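Local coordinates for UDP-N-acetylglucosamine 2-epimerase (Methanocaldococcus jannaschii, PDB 4NES), which probably catalyses the reversible epimerisation at C-2 that interconverts UDP-N-acetylglucosamine and UDP-N-acetylmannosamine, the activated donor of N-acetylmannosamine residues, at residues Leu143-Glu148 and Asn152-Glu157; Phe165-Thr170 and Val358-Tyr363; Ile236-His241 and Lys246-Phe251; Asn252-Leu257 and Ile263-Pro268. One frame throughout, in Å; residues are numbered along the deposited sequence.

Contact 1: residues Leu143-Glu148 and Asn152-Glu157; sequences LFAPTE and NNLLRE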
# COMPACT_ATOMS: atom_id res chain seq x y z
N LEU A 143 -6.60 -3.62 -14.10
CA LEU A 143 -7.15 -4.49 -13.06
C LEU A 143 -7.92 -5.59 -13.75
O LEU A 143 -9.00 -5.36 -14.30
CB LEU A 143 -8.05 -3.70 -12.12
CG LEU A 143 -7.22 -2.72 -11.29
CD1 LEU A 143 -7.29 -1.32 -11.83
CD2 LEU A 143 -7.60 -2.76 -9.83
N PHE A 144 -7.33 -6.78 -13.76
CA PHE A 144 -7.92 -7.91 -14.45
C PHE A 144 -8.76 -8.69 -13.46
O PHE A 144 -8.26 -9.55 -12.73
CB PHE A 144 -6.83 -8.76 -15.11
CG PHE A 144 -6.09 -8.03 -16.18
CD1 PHE A 144 -6.75 -7.63 -17.33
CD2 PHE A 144 -4.75 -7.69 -16.02
CE1 PHE A 144 -6.09 -6.94 -18.33
CE2 PHE A 144 -4.08 -7.00 -17.02
CZ PHE A 144 -4.75 -6.62 -18.18
N ALA A 145 -10.05 -8.37 -13.44
CA ALA A 145 -11.00 -8.94 -12.49
C ALA A 145 -11.55 -10.26 -13.01
O ALA A 145 -11.79 -10.42 -14.21
CB ALA A 145 -12.13 -7.95 -12.23
N PRO A 146 -11.72 -11.24 -12.12
CA PRO A 146 -12.20 -12.54 -12.63
C PRO A 146 -13.71 -12.57 -12.84
O PRO A 146 -14.18 -13.37 -13.66
CB PRO A 146 -11.79 -13.52 -11.53
CG PRO A 146 -11.79 -12.67 -10.28
CD PRO A 146 -11.27 -11.33 -10.72
N THR A 147 -14.44 -11.72 -12.14
CA THR A 147 -15.90 -11.75 -12.17
C THR A 147 -16.48 -10.35 -12.04
O THR A 147 -15.78 -9.40 -11.67
CB THR A 147 -16.48 -12.53 -10.98
OG1 THR A 147 -16.12 -11.87 -9.76
CG2 THR A 147 -15.98 -13.96 -10.94
N GLU A 148 -17.77 -10.23 -12.30
CA GLU A 148 -18.47 -8.97 -12.11
C GLU A 148 -18.53 -8.54 -10.64
O GLU A 148 -18.50 -7.35 -10.35
CB GLU A 148 -19.88 -9.04 -12.71
CG GLU A 148 -19.88 -9.27 -14.22
CD GLU A 148 -19.39 -8.07 -15.02
OE1 GLU A 148 -19.26 -6.96 -14.46
OE2 GLU A 148 -19.16 -8.24 -16.23
N ASN A 152 -17.32 -4.97 -9.32
CA ASN A 152 -18.14 -4.13 -8.46
C ASN A 152 -17.43 -3.76 -7.16
O ASN A 152 -17.58 -2.63 -6.66
CB ASN A 152 -19.50 -4.78 -8.21
CG ASN A 152 -20.39 -4.72 -9.43
OD1 ASN A 152 -20.25 -3.84 -10.27
ND2 ASN A 152 -21.32 -5.66 -9.54
N ASN A 153 -16.65 -4.68 -6.61
CA ASN A 153 -15.80 -4.37 -5.45
C ASN A 153 -14.87 -3.21 -5.74
O ASN A 153 -14.71 -2.29 -4.92
CB ASN A 153 -14.98 -5.59 -5.04
CG ASN A 153 -15.81 -6.66 -4.37
OD1 ASN A 153 -16.93 -6.40 -3.91
ND2 ASN A 153 -15.25 -7.85 -4.29
N LEU A 154 -14.24 -3.24 -6.91
CA LEU A 154 -13.32 -2.19 -7.31
C LEU A 154 -14.04 -0.85 -7.51
O LEU A 154 -13.56 0.19 -7.05
CB LEU A 154 -12.59 -2.59 -8.59
CG LEU A 154 -11.70 -3.81 -8.39
CD1 LEU A 154 -11.30 -4.44 -9.70
CD2 LEU A 154 -10.45 -3.43 -7.60
N LEU A 155 -15.20 -0.88 -8.16
CA LEU A 155 -15.97 0.35 -8.39
C LEU A 155 -16.39 0.99 -7.06
O LEU A 155 -16.36 2.21 -6.92
CB LEU A 155 -17.20 0.08 -9.26
CG LEU A 155 -16.91 -0.29 -10.71
CD1 LEU A 155 -18.19 -0.72 -11.41
CD2 LEU A 155 -16.24 0.86 -11.45
N ARG A 156 -16.75 0.16 -6.09
CA ARG A 156 -17.17 0.62 -4.77
C ARG A 156 -16.03 1.29 -4.00
O ARG A 156 -16.26 2.08 -3.08
CB ARG A 156 -17.73 -0.55 -3.96
CG ARG A 156 -18.56 -0.14 -2.76
CD ARG A 156 -18.60 -1.24 -1.71
NE ARG A 156 -18.34 -0.71 -0.38
CZ ARG A 156 -17.20 -0.87 0.29
NH1 ARG A 156 -16.21 -1.58 -0.24
NH2 ARG A 156 -17.06 -0.35 1.50
N GLU A 157 -14.79 0.98 -4.38
CA GLU A 157 -13.62 1.63 -3.80
C GLU A 157 -13.11 2.78 -4.67
O GLU A 157 -11.99 3.26 -4.49
CB GLU A 157 -12.51 0.61 -3.52
CG GLU A 157 -12.92 -0.43 -2.49
CD GLU A 157 -11.90 -1.53 -2.29
OE1 GLU A 157 -10.75 -1.41 -2.78
OE2 GLU A 157 -12.25 -2.54 -1.63

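Contact 2: residues Phe165-Thr170 and Val358-Tyr363; sequences FVVGNT and VRILTY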
# COMPACT_ATOMS: atom_id res chain seq x y z
N PHE A 165 -11.04 -4.66 -16.30
CA PHE A 165 -11.41 -5.61 -17.34
C PHE A 165 -11.83 -6.90 -16.68
O PHE A 165 -11.03 -7.49 -15.95
CB PHE A 165 -10.22 -5.86 -18.27
CG PHE A 165 -9.69 -4.61 -18.91
CD1 PHE A 165 -8.76 -3.81 -18.25
CD2 PHE A 165 -10.14 -4.23 -20.16
CE1 PHE A 165 -8.28 -2.64 -18.85
CE2 PHE A 165 -9.66 -3.07 -20.77
CZ PHE A 165 -8.74 -2.29 -20.11
N VAL A 166 -13.06 -7.35 -16.92
CA VAL A 166 -13.51 -8.64 -16.39
C VAL A 166 -13.14 -9.70 -17.41
O VAL A 166 -13.76 -9.79 -18.48
CB VAL A 166 -15.02 -8.64 -16.13
CG1 VAL A 166 -15.45 -9.99 -15.57
CG2 VAL A 166 -15.39 -7.51 -15.17
N VAL A 167 -12.11 -10.48 -17.09
CA VAL A 167 -11.50 -11.39 -18.06
C VAL A 167 -11.62 -12.86 -17.68
O VAL A 167 -11.18 -13.73 -18.44
CB VAL A 167 -10.00 -11.07 -18.29
CG1 VAL A 167 -9.81 -9.67 -18.88
CG2 VAL A 167 -9.20 -11.22 -16.99
N GLY A 168 -12.23 -13.15 -16.54
CA GLY A 168 -12.26 -14.50 -15.99
C GLY A 168 -11.01 -14.73 -15.17
O GLY A 168 -10.14 -13.87 -15.09
N ASN A 169 -10.93 -15.90 -14.54
CA ASN A 169 -9.75 -16.26 -13.77
C ASN A 169 -8.86 -17.19 -14.57
O ASN A 169 -9.34 -18.20 -15.09
CB ASN A 169 -10.14 -16.88 -12.42
CG ASN A 169 -8.99 -16.88 -11.42
OD1 ASN A 169 -7.89 -17.34 -11.71
ND2 ASN A 169 -9.24 -16.32 -10.24
N THR A 170 -7.57 -16.86 -14.67
CA THR A 170 -6.62 -17.72 -15.39
C THR A 170 -6.52 -19.15 -14.83
O THR A 170 -5.99 -20.05 -15.50
CB THR A 170 -5.19 -17.13 -15.42
OG1 THR A 170 -4.72 -16.98 -14.08
CG2 THR A 170 -5.16 -15.77 -16.12
N VAL A 358 -3.17 -10.74 -22.26
CA VAL A 358 -2.06 -10.34 -23.12
C VAL A 358 -2.53 -9.43 -24.26
O VAL A 358 -1.84 -8.47 -24.62
CB VAL A 358 -1.29 -11.58 -23.63
CG1 VAL A 358 -0.23 -11.19 -24.65
CG2 VAL A 358 -0.62 -12.29 -22.48
N ARG A 359 -3.71 -9.70 -24.83
CA ARG A 359 -4.25 -8.82 -25.86
C ARG A 359 -4.50 -7.41 -25.32
O ARG A 359 -4.14 -6.42 -25.95
CB ARG A 359 -5.54 -9.39 -26.47
CG ARG A 359 -6.11 -8.54 -27.60
CD ARG A 359 -7.43 -9.12 -28.12
NE ARG A 359 -8.13 -8.18 -29.00
CZ ARG A 359 -7.95 -8.12 -30.32
NH1 ARG A 359 -7.08 -8.94 -30.91
NH2 ARG A 359 -8.63 -7.24 -31.05
N ILE A 360 -5.09 -7.32 -24.13
CA ILE A 360 -5.35 -6.02 -23.52
C ILE A 360 -4.05 -5.24 -23.28
O ILE A 360 -3.99 -4.04 -23.56
CB ILE A 360 -6.17 -6.14 -22.21
CG1 ILE A 360 -7.58 -6.61 -22.53
CG2 ILE A 360 -6.21 -4.81 -21.44
CD1 ILE A 360 -8.37 -7.15 -21.35
N LEU A 361 -3.02 -5.93 -22.79
CA LEU A 361 -1.75 -5.26 -22.52
C LEU A 361 -1.08 -4.84 -23.82
O LEU A 361 -0.41 -3.82 -23.87
CB LEU A 361 -0.82 -6.15 -21.70
CG LEU A 361 -1.30 -6.46 -20.29
CD1 LEU A 361 -0.32 -7.43 -19.65
CD2 LEU A 361 -1.43 -5.19 -19.45
N THR A 362 -1.29 -5.62 -24.88
CA THR A 362 -0.72 -5.29 -26.18
C THR A 362 -1.33 -4.00 -26.72
O THR A 362 -0.60 -3.10 -27.18
CB THR A 362 -0.94 -6.43 -27.19
OG1 THR A 362 -0.23 -7.58 -26.74
CG2 THR A 362 -0.43 -6.04 -28.57
N TYR A 363 -2.65 -3.89 -26.66
CA TYR A 363 -3.33 -2.70 -27.19
C TYR A 363 -3.25 -1.51 -26.23
O TYR A 363 -3.13 -0.37 -26.68
CB TYR A 363 -4.79 -3.01 -27.51
CG TYR A 363 -5.01 -3.76 -28.81
CD1 TYR A 363 -4.83 -5.13 -28.88
CD2 TYR A 363 -5.41 -3.10 -29.96
CE1 TYR A 363 -5.04 -5.83 -30.07
CE2 TYR A 363 -5.61 -3.78 -31.15
CZ TYR A 363 -5.42 -5.14 -31.20
OH TYR A 363 -5.63 -5.83 -32.37

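Contact 3: residues Ile236-His241 and Lys246-Phe251; sequences IIFSIH and KRLKEF. With UD1 (uridine-diphosphate-N-acetylglucosamine), chain B; UDP (uridine-5'-diphosphate), chain C.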
# COMPACT_ATOMS: atom_id res chain seq x y z
N ILE A 236 -8.65 -39.59 4.67
CA ILE A 236 -8.26 -38.23 4.32
C ILE A 236 -6.87 -38.26 3.71
O ILE A 236 -5.97 -38.91 4.25
CB ILE A 236 -8.19 -37.34 5.57
CG1 ILE A 236 -9.46 -37.47 6.42
CG2 ILE A 236 -7.92 -35.90 5.20
CD1 ILE A 236 -10.71 -36.93 5.77
N ILE A 237 -6.69 -37.57 2.59
CA ILE A 237 -5.36 -37.32 2.04
C ILE A 237 -5.02 -35.86 2.30
O ILE A 237 -5.75 -34.97 1.85
CB ILE A 237 -5.29 -37.63 0.53
CG1 ILE A 237 -5.60 -39.11 0.29
CG2 ILE A 237 -3.91 -37.29 -0.02
CD1 ILE A 237 -5.63 -39.51 -1.18
N PHE A 238 -3.94 -35.62 3.02
CA PHE A 238 -3.57 -34.27 3.47
C PHE A 238 -2.24 -33.89 2.84
O PHE A 238 -1.19 -34.42 3.21
CB PHE A 238 -3.47 -34.30 5.01
CG PHE A 238 -3.15 -32.96 5.66
CD1 PHE A 238 -3.29 -31.76 5.00
CD2 PHE A 238 -2.73 -32.94 6.99
CE1 PHE A 238 -2.99 -30.56 5.63
CE2 PHE A 238 -2.44 -31.75 7.63
CZ PHE A 238 -2.57 -30.55 6.95
N SER A 239 -2.29 -32.98 1.86
CA SER A 239 -1.06 -32.39 1.32
C SER A 239 -0.68 -31.24 2.23
O SER A 239 -1.42 -30.26 2.33
CB SER A 239 -1.28 -31.87 -0.10
OG SER A 239 -0.15 -31.12 -0.53
N ILE A 240 0.47 -31.36 2.90
CA ILE A 240 0.81 -30.45 4.00
C ILE A 240 1.83 -29.37 3.61
O ILE A 240 2.99 -29.66 3.32
CB ILE A 240 1.26 -31.24 5.25
CG1 ILE A 240 1.55 -30.30 6.42
CG2 ILE A 240 2.44 -32.14 4.94
CD1 ILE A 240 1.83 -31.07 7.70
N HIS A 241 1.37 -28.13 3.63
CA HIS A 241 2.20 -26.96 3.31
C HIS A 241 3.32 -26.87 4.34
O HIS A 241 3.11 -27.20 5.50
CB HIS A 241 1.29 -25.73 3.41
CG HIS A 241 1.91 -24.46 2.90
ND1 HIS A 241 2.92 -23.80 3.56
CD2 HIS A 241 1.58 -23.68 1.84
CE1 HIS A 241 3.22 -22.69 2.91
NE2 HIS A 241 2.42 -22.59 1.87
N LYS A 246 5.45 -26.96 10.01
CA LYS A 246 6.27 -26.30 11.03
C LYS A 246 5.42 -25.95 12.24
O LYS A 246 5.82 -26.17 13.38
CB LYS A 246 6.94 -25.05 10.45
CG LYS A 246 7.69 -24.21 11.48
CD LYS A 246 8.39 -23.04 10.81
CE LYS A 246 7.39 -22.01 10.32
NZ LYS A 246 8.10 -20.86 9.71
N ARG A 247 4.22 -25.42 11.98
CA ARG A 247 3.31 -25.06 13.06
C ARG A 247 2.75 -26.27 13.79
O ARG A 247 2.64 -26.26 15.02
CB ARG A 247 2.15 -24.20 12.54
CG ARG A 247 2.56 -22.84 12.01
CD ARG A 247 3.16 -21.98 13.10
NE ARG A 247 3.38 -20.62 12.63
CZ ARG A 247 3.97 -19.67 13.35
NH1 ARG A 247 4.39 -19.93 14.58
NH2 ARG A 247 4.12 -18.45 12.84
N LEU A 248 2.40 -27.32 13.06
CA LEU A 248 1.89 -28.54 13.69
C LEU A 248 2.91 -29.13 14.66
O LEU A 248 2.54 -29.60 15.74
CB LEU A 248 1.49 -29.58 12.64
CG LEU A 248 0.17 -29.29 11.93
CD1 LEU A 248 0.06 -30.12 10.66
CD2 LEU A 248 -1.01 -29.55 12.85
N LYS A 249 4.18 -29.09 14.28
CA LYS A 249 5.24 -29.58 15.15
C LYS A 249 5.45 -28.64 16.33
O LYS A 249 5.67 -29.09 17.46
CB LYS A 249 6.54 -29.76 14.37
CG LYS A 249 6.49 -30.89 13.34
CD LYS A 249 7.68 -30.83 12.40
CE LYS A 249 7.73 -32.05 11.50
NZ LYS A 249 8.06 -33.28 12.26
N GLU A 250 5.36 -27.34 16.08
CA GLU A 250 5.52 -26.35 17.14
C GLU A 250 4.46 -26.51 18.23
O GLU A 250 4.75 -26.36 19.43
CB GLU A 250 5.46 -24.93 16.57
CG GLU A 250 5.42 -23.85 17.64
CD GLU A 250 5.35 -22.45 17.07
OE1 GLU A 250 5.16 -22.32 15.84
OE2 GLU A 250 5.48 -21.49 17.85
N PHE A 251 3.24 -26.84 17.82
CA PHE A 251 2.12 -26.96 18.74
C PHE A 251 1.87 -28.40 19.20
O PHE A 251 0.85 -28.68 19.82
CB PHE A 251 0.85 -26.39 18.10
CG PHE A 251 0.95 -24.93 17.76
CD1 PHE A 251 1.68 -24.06 18.56
CD2 PHE A 251 0.34 -24.42 16.62
CE1 PHE A 251 1.78 -22.71 18.25
CE2 PHE A 251 0.45 -23.08 16.30
CZ PHE A 251 1.16 -22.22 17.11
C1' UD1 B . 2.42 -17.44 1.11
C2' UD1 B . 1.42 -16.34 0.90
C3' UD1 B . 0.07 -16.86 0.82
C4' UD1 B . -0.09 -17.93 -0.17
C5' UD1 B . 0.97 -18.98 0.02
C6' UD1 B . 0.98 -19.98 -1.08
C7' UD1 B . 2.13 -14.11 1.95
C8' UD1 B . 2.11 -13.24 3.17
N2' UD1 B . 1.48 -15.39 2.04
O1' UD1 B . 2.16 -18.05 2.33
O3' UD1 B . -0.84 -15.78 0.52
O4' UD1 B . -1.37 -18.52 -0.08
O5' UD1 B . 2.27 -18.40 0.03
O6' UD1 B . 1.36 -21.25 -0.70
O7' UD1 B . 2.69 -13.73 0.91
N1 UD1 B . 8.36 -22.40 3.63
C2 UD1 B . 9.19 -23.37 3.24
N3 UD1 B . 9.56 -23.46 1.96
C4 UD1 B . 9.13 -22.59 1.05
C5 UD1 B . 8.26 -21.57 1.42
C6 UD1 B . 7.87 -21.50 2.74
O2 UD1 B . 9.61 -24.18 4.04
O4 UD1 B . 9.53 -22.71 -0.25
C1B UD1 B . 7.92 -22.29 5.04
C2B UD1 B . 8.84 -21.53 5.91
O2' UD1 B . 8.83 -22.10 7.20
C3B UD1 B . 8.25 -20.21 5.95
C4B UD1 B . 6.80 -20.52 5.95
O4B UD1 B . 6.64 -21.66 5.12
O3B UD1 B . 8.64 -19.43 7.05
C5B UD1 B . 5.97 -19.41 5.42
O5B UD1 B . 6.36 -18.91 4.16
PA UD1 B . 5.76 -17.60 3.61
O1A UD1 B . 6.09 -16.48 4.56
O2A UD1 B . 6.30 -17.36 2.24
O3A UD1 B . 4.20 -17.72 3.62
PB UD1 B . 3.26 -18.89 3.08
O1B UD1 B . 2.60 -19.52 4.27
O2B UD1 B . 4.01 -19.81 2.16
N1 UDP C . -1.38 -27.20 -5.40
C2 UDP C . -0.47 -28.06 -5.93
N3 UDP C . 0.03 -29.06 -5.16
C4 UDP C . -0.33 -29.23 -3.87
C5 UDP C . -1.26 -28.36 -3.29
C6 UDP C . -1.76 -27.33 -4.10
O2 UDP C . -0.11 -27.94 -7.10
O4 UDP C . 0.22 -30.27 -3.13
C1' UDP C . -1.92 -26.07 -6.17
C2' UDP C . -3.35 -26.00 -6.36
O2' UDP C . -3.75 -26.86 -7.40
C3' UDP C . -3.58 -24.57 -6.62
C4' UDP C . -2.51 -23.90 -5.90
O4' UDP C . -1.65 -24.90 -5.40
O3' UDP C . -3.52 -24.22 -7.97
C5' UDP C . -2.98 -23.12 -4.72
O5' UDP C . -1.90 -22.59 -3.98
PA UDP C . -1.97 -22.38 -2.41
O1A UDP C . -0.60 -22.69 -1.84
O2A UDP C . -3.06 -23.27 -1.83
O3A UDP C . -2.24 -20.85 -2.12
PB UDP C . -3.50 -19.92 -2.23
O1B UDP C . -4.29 -20.26 -3.48
O2B UDP C . -4.32 -20.07 -0.98
O3B UDP C . -2.87 -18.56 -2.30

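Contact 4: residues Asn252-Leu257 and Ile263-Pro268; sequences NLFDKL and IKIIEP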
# COMPACT_ATOMS: atom_id res chain seq x y z
N ASN A 252 2.81 -29.29 18.88
CA ASN A 252 2.70 -30.71 19.22
C ASN A 252 1.41 -31.37 18.73
O ASN A 252 0.75 -32.09 19.48
CB ASN A 252 2.88 -30.93 20.73
CG ASN A 252 4.22 -31.54 21.07
OD1 ASN A 252 5.18 -30.83 21.36
ND2 ASN A 252 4.30 -32.87 21.02
N LEU A 253 1.07 -31.13 17.47
CA LEU A 253 -0.10 -31.76 16.87
C LEU A 253 0.29 -32.69 15.73
O LEU A 253 -0.51 -33.52 15.30
CB LEU A 253 -1.07 -30.70 16.33
CG LEU A 253 -1.83 -29.85 17.35
CD1 LEU A 253 -2.63 -28.77 16.63
CD2 LEU A 253 -2.75 -30.73 18.18
N PHE A 254 1.52 -32.55 15.24
CA PHE A 254 1.96 -33.32 14.08
C PHE A 254 1.91 -34.82 14.35
O PHE A 254 1.34 -35.57 13.56
CB PHE A 254 3.36 -32.92 13.62
CG PHE A 254 3.73 -33.51 12.29
CD1 PHE A 254 3.17 -33.02 11.12
CD2 PHE A 254 4.63 -34.56 12.21
CE1 PHE A 254 3.50 -33.56 9.90
CE2 PHE A 254 4.96 -35.11 10.98
CZ PHE A 254 4.40 -34.61 9.83
N ASP A 255 2.51 -35.25 15.46
CA ASP A 255 2.55 -36.67 15.79
C ASP A 255 1.16 -37.29 15.95
O ASP A 255 0.97 -38.46 15.65
CB ASP A 255 3.42 -36.91 17.03
CG ASP A 255 4.90 -36.95 16.71
OD1 ASP A 255 5.28 -36.50 15.60
OD2 ASP A 255 5.68 -37.42 17.56
N LYS A 256 0.19 -36.50 16.38
CA LYS A 256 -1.19 -36.98 16.46
C LYS A 256 -1.83 -37.26 15.10
O LYS A 256 -2.60 -38.21 14.96
CB LYS A 256 -2.05 -36.03 17.29
CG LYS A 256 -1.81 -36.17 18.78
CD LYS A 256 -2.23 -34.93 19.54
CE LYS A 256 -1.10 -34.46 20.45
NZ LYS A 256 -1.42 -33.16 21.12
N LEU A 257 -1.51 -36.44 14.09
CA LEU A 257 -2.00 -36.69 12.74
C LEU A 257 -1.37 -37.95 12.16
O LEU A 257 -2.07 -38.82 11.63
CB LEU A 257 -1.68 -35.51 11.81
CG LEU A 257 -2.44 -34.19 11.92
CD1 LEU A 257 -1.90 -33.22 10.89
CD2 LEU A 257 -3.93 -34.38 11.71
N ILE A 263 -5.55 -40.96 8.10
CA ILE A 263 -5.01 -39.78 7.44
C ILE A 263 -3.72 -40.13 6.73
O ILE A 263 -2.77 -40.61 7.35
CB ILE A 263 -4.72 -38.63 8.42
CG1 ILE A 263 -5.98 -38.25 9.20
CG2 ILE A 263 -4.16 -37.43 7.67
CD1 ILE A 263 -5.77 -37.12 10.22
N LYS A 264 -3.67 -39.89 5.42
CA LYS A 264 -2.42 -40.04 4.68
C LYS A 264 -1.81 -38.67 4.45
O LYS A 264 -2.36 -37.85 3.72
CB LYS A 264 -2.64 -40.76 3.35
CG LYS A 264 -1.35 -40.94 2.55
CD LYS A 264 -1.28 -42.30 1.86
CE LYS A 264 -0.03 -42.44 1.01
NZ LYS A 264 1.22 -42.40 1.82
N ILE A 265 -0.68 -38.42 5.11
CA ILE A 265 0.01 -37.15 4.97
C ILE A 265 1.01 -37.26 3.84
O ILE A 265 1.83 -38.18 3.80
CB ILE A 265 0.77 -36.77 6.25
CG1 ILE A 265 -0.18 -36.77 7.45
CG2 ILE A 265 1.42 -35.40 6.09
CD1 ILE A 265 0.49 -36.42 8.77
N ILE A 266 0.93 -36.33 2.90
CA ILE A 266 1.88 -36.29 1.79
C ILE A 266 2.53 -34.92 1.72
O ILE A 266 1.91 -33.90 2.07
CB ILE A 266 1.23 -36.69 0.43
CG1 ILE A 266 0.19 -35.65 -0.02
CG2 ILE A 266 0.60 -38.07 0.52
CD1 ILE A 266 -0.39 -35.95 -1.40
N GLU A 267 3.80 -34.90 1.32
CA GLU A 267 4.49 -33.65 1.04
C GLU A 267 3.81 -33.00 -0.15
O GLU A 267 3.16 -33.69 -0.96
CB GLU A 267 5.95 -33.93 0.69
CG GLU A 267 6.74 -34.70 1.72
CD GLU A 267 8.14 -35.01 1.24
OE1 GLU A 267 8.92 -34.06 0.99
OE2 GLU A 267 8.47 -36.21 1.10
N PRO A 268 3.94 -31.67 -0.28
CA PRO A 268 3.37 -30.96 -1.43
C PRO A 268 3.77 -31.62 -2.75
O PRO A 268 4.92 -32.03 -2.92
CB PRO A 268 4.00 -29.57 -1.31
CG PRO A 268 4.17 -29.38 0.16
CD PRO A 268 4.57 -30.75 0.68

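Contact 1: residues Leu143-Glu148 and Asn152-Glu157
L143 and L154 meet methyl to methyl, CD2 of L143 lying 3.7 Å from CD2 of L154. The pair sits in the beta-alpha-beta unit of strand 142-145, helix 148-156 and strand 164-166, part of the first Rossmann-like domain of a GT-B fold. The two side chains cross obliquely, and the other methyl of L154 is turned back over the strand: CD1 of L154 is 4.1 Å from CB of L143 and 4.4 Å from CB of A145. In L143 the CG atom lies anti to the carbonyl carbon (chi1 -68°), which turns the branch toward the helix. Leucines, with two methyls each, can fill the buried gap between strand and helix, and the single methyl of A145 is met only loosely by CD1 of L154. F144, between them in the strand, faces the other way and packs on helix 353-363.

The polar part of the contact is one turn of helix. N152 N donates to E148 O at 2.8 Å, with a nearly straight N-H...O angle of 160° and the donor tilted 24° from the carbonyl plane. T147 is the N-cap of this helix: its OG1 accepts the backbone N-H of A150, a task for which a short hydroxyl side chain is well suited.

Further out, I164 of strand 164-166, I159 of the loop before it and D137 of helix 128-138 also touch L154, while R156 packs on G158 of the second subunit. At the far end of the segment, the buried carboxylate of E157 is gripped on both oxygens: OE1 by NE2 of H138, and OE2 by R121 NE and R125 NH2.

Contact 2: residues Phe165-Thr170 and Val358-Tyr363
One face of the F165 ring is taken by I360, whose CG2 stands 3.8 Å from the ring centroid and 11° off the normal, a CH-pi contact almost over the middle. The other end of the isoleucine meets the base of the same ring, CD1 of I360 coming within 3.6 Å of CD2 of F165. A second pair of flat groups lies within the helix, away from the strand, where Y363 CE1 sits over the centre of the R359 guanidinium.

The side chains of F165 and I360 lie alongside, running in opposing directions. In I360, CG1 is anti to the carbonyl carbon (chi1 -68°) and CG2 anti to the backbone N, and this beta-branching is what lets one residue give a methyl to the ring centre and another to its base. CD1 of I360 also meets CG1 of V167 tip to tip at 3.8 Å. A serine in place of F165 would probably leave CG2 of I360 without its aromatic face and open a gap between strand and helix.

F144 of the neighbouring strand also packs on I360, and S353 OG is hydrogen-bonded to V167 O. Beyond V167 the chain turns through G168, which has backbone angles at which any CB would collide with the carbonyl oxygen before it, so glycine suits the place. It then reaches N169, the N-cap whose OD1 accepts from I171 N. Strand 164-166 is the outermost of its parallel sheet within the chain, and the last helix, 353-363, returns from the second domain to pack against it, a crossing-over characteristic of the GT-B fold.

Contact 3: residues Ile236-His241 and Lys246-Phe251
I240 holds CG1 anti to its backbone N (chi1 -177°) and stays extended, which carries CD1 of I240 to 3.6 Å from CD1 of L248. The contact joins strand 235-239 to helix 242-250 in the second Rossmann-like domain of the GT-B fold, where the loop from strand to helix borders both nucleotides. The same methyl of L248 touches the edge of the F238 ring, 4.3 Å from CE2 of F238, and CB of I240 lies over a face of that ring. Apolar, partly beta-branched side chains suit this buried layer.

S239, H241 and K246 reach the ligands. With its imidazole swung to the side opposite the main-chain nitrogen (chi1 -170°), H241 directs NE2 to O6' of UDP-N-acetylglucosamine at 3.1 Å; the acceptor lies in the ring plane, although the N-H...O angle is a bent 139°. Its other nitrogen, ND1, accepts from R243 N as the N-cap of the helix, and its ring stacks on H207, probably an active-site residue. A leucine here would probably leave O6' without this donor and the R243 amide without its cap.

K246 brings NZ to 2.9 Å from O2' of the same ligand's ribose, with a weak bond to O3B; the long, flexible lysine suits such a reach. S239 OG donates to O4 of the UDP uracil at 2.8 Å. On the helix, R247 forms a salt bridge to D213 through its NE. A second salt bridge runs along the same helix, NH1 of R247 meeting the syn lone pair of OE1 of E250 at 2.8 Å.

Contact 4: residues Asn252-Leu257 and Ile263-Pro268
Apolar contacts between L257 and two isoleucines make up most of this interface, which packs helix 254-259 on strand 263-266, an outermost strand of the chain's second parallel sheet, in the second Rossmann-like domain of the GT-B fold. L257 splits its surface between them: its CD2 lies 3.6 Å from CD1 of I263, the two side chains crossing at a slant, while its CB lies 3.8 Å from CD1 of I265. F254 adds a looser touch, CE1 of F254 to CD1 of I265 at 4.3 Å. The F254 ring gets there because CG is anti to the backbone N (chi1 -169°), which swings its end to the strand. I263 and I265 alternate with K264, which points away, and beta-branched residues are at home in such an extended chain. Around them, F226 and V222 of helix 215-232 pack on L257.

The hydrogen bonds lie within each segment or to neighbouring elements, none across the contact. N252, at positive phi, is the C-prime residue of a Schellman motif ending the preceding helix, with its N bonded to K249 O and L253 N to L248 O; asparagine tolerates that conformation well. K256 NZ then donates to N252 O at 2.9 Å, almost in line with the carbonyl (162°).

Between these two segments the hold is therefore apolar packing, with no directional bond across to fix the register.

How the contacts relate
The four contacts form two pairs on opposite sides of the chain's centre, one in each Rossmann-like domain. Contacts 1 and 2 share a sheet, strands 142-145 and 164-166 being neighbours in it, probably joined by backbone bonds from A145 N to F165 O and from V167 N to A145 O. Contacts 3 and 4 lie only about 5 Å apart between centres and meet across strands 235-239 and 263-266, with I240 O packed on P268. Contacts 1, 3 and 4 are buried; contact 2, at a sheet edge, is only partly so. All four are mainly apolar across their segments, but contact 2 adds a CH-pi face, contact 1 a helical hydrogen bond, and contact 3 alone joins this packing to residues hydrogen-bonding both nucleotides.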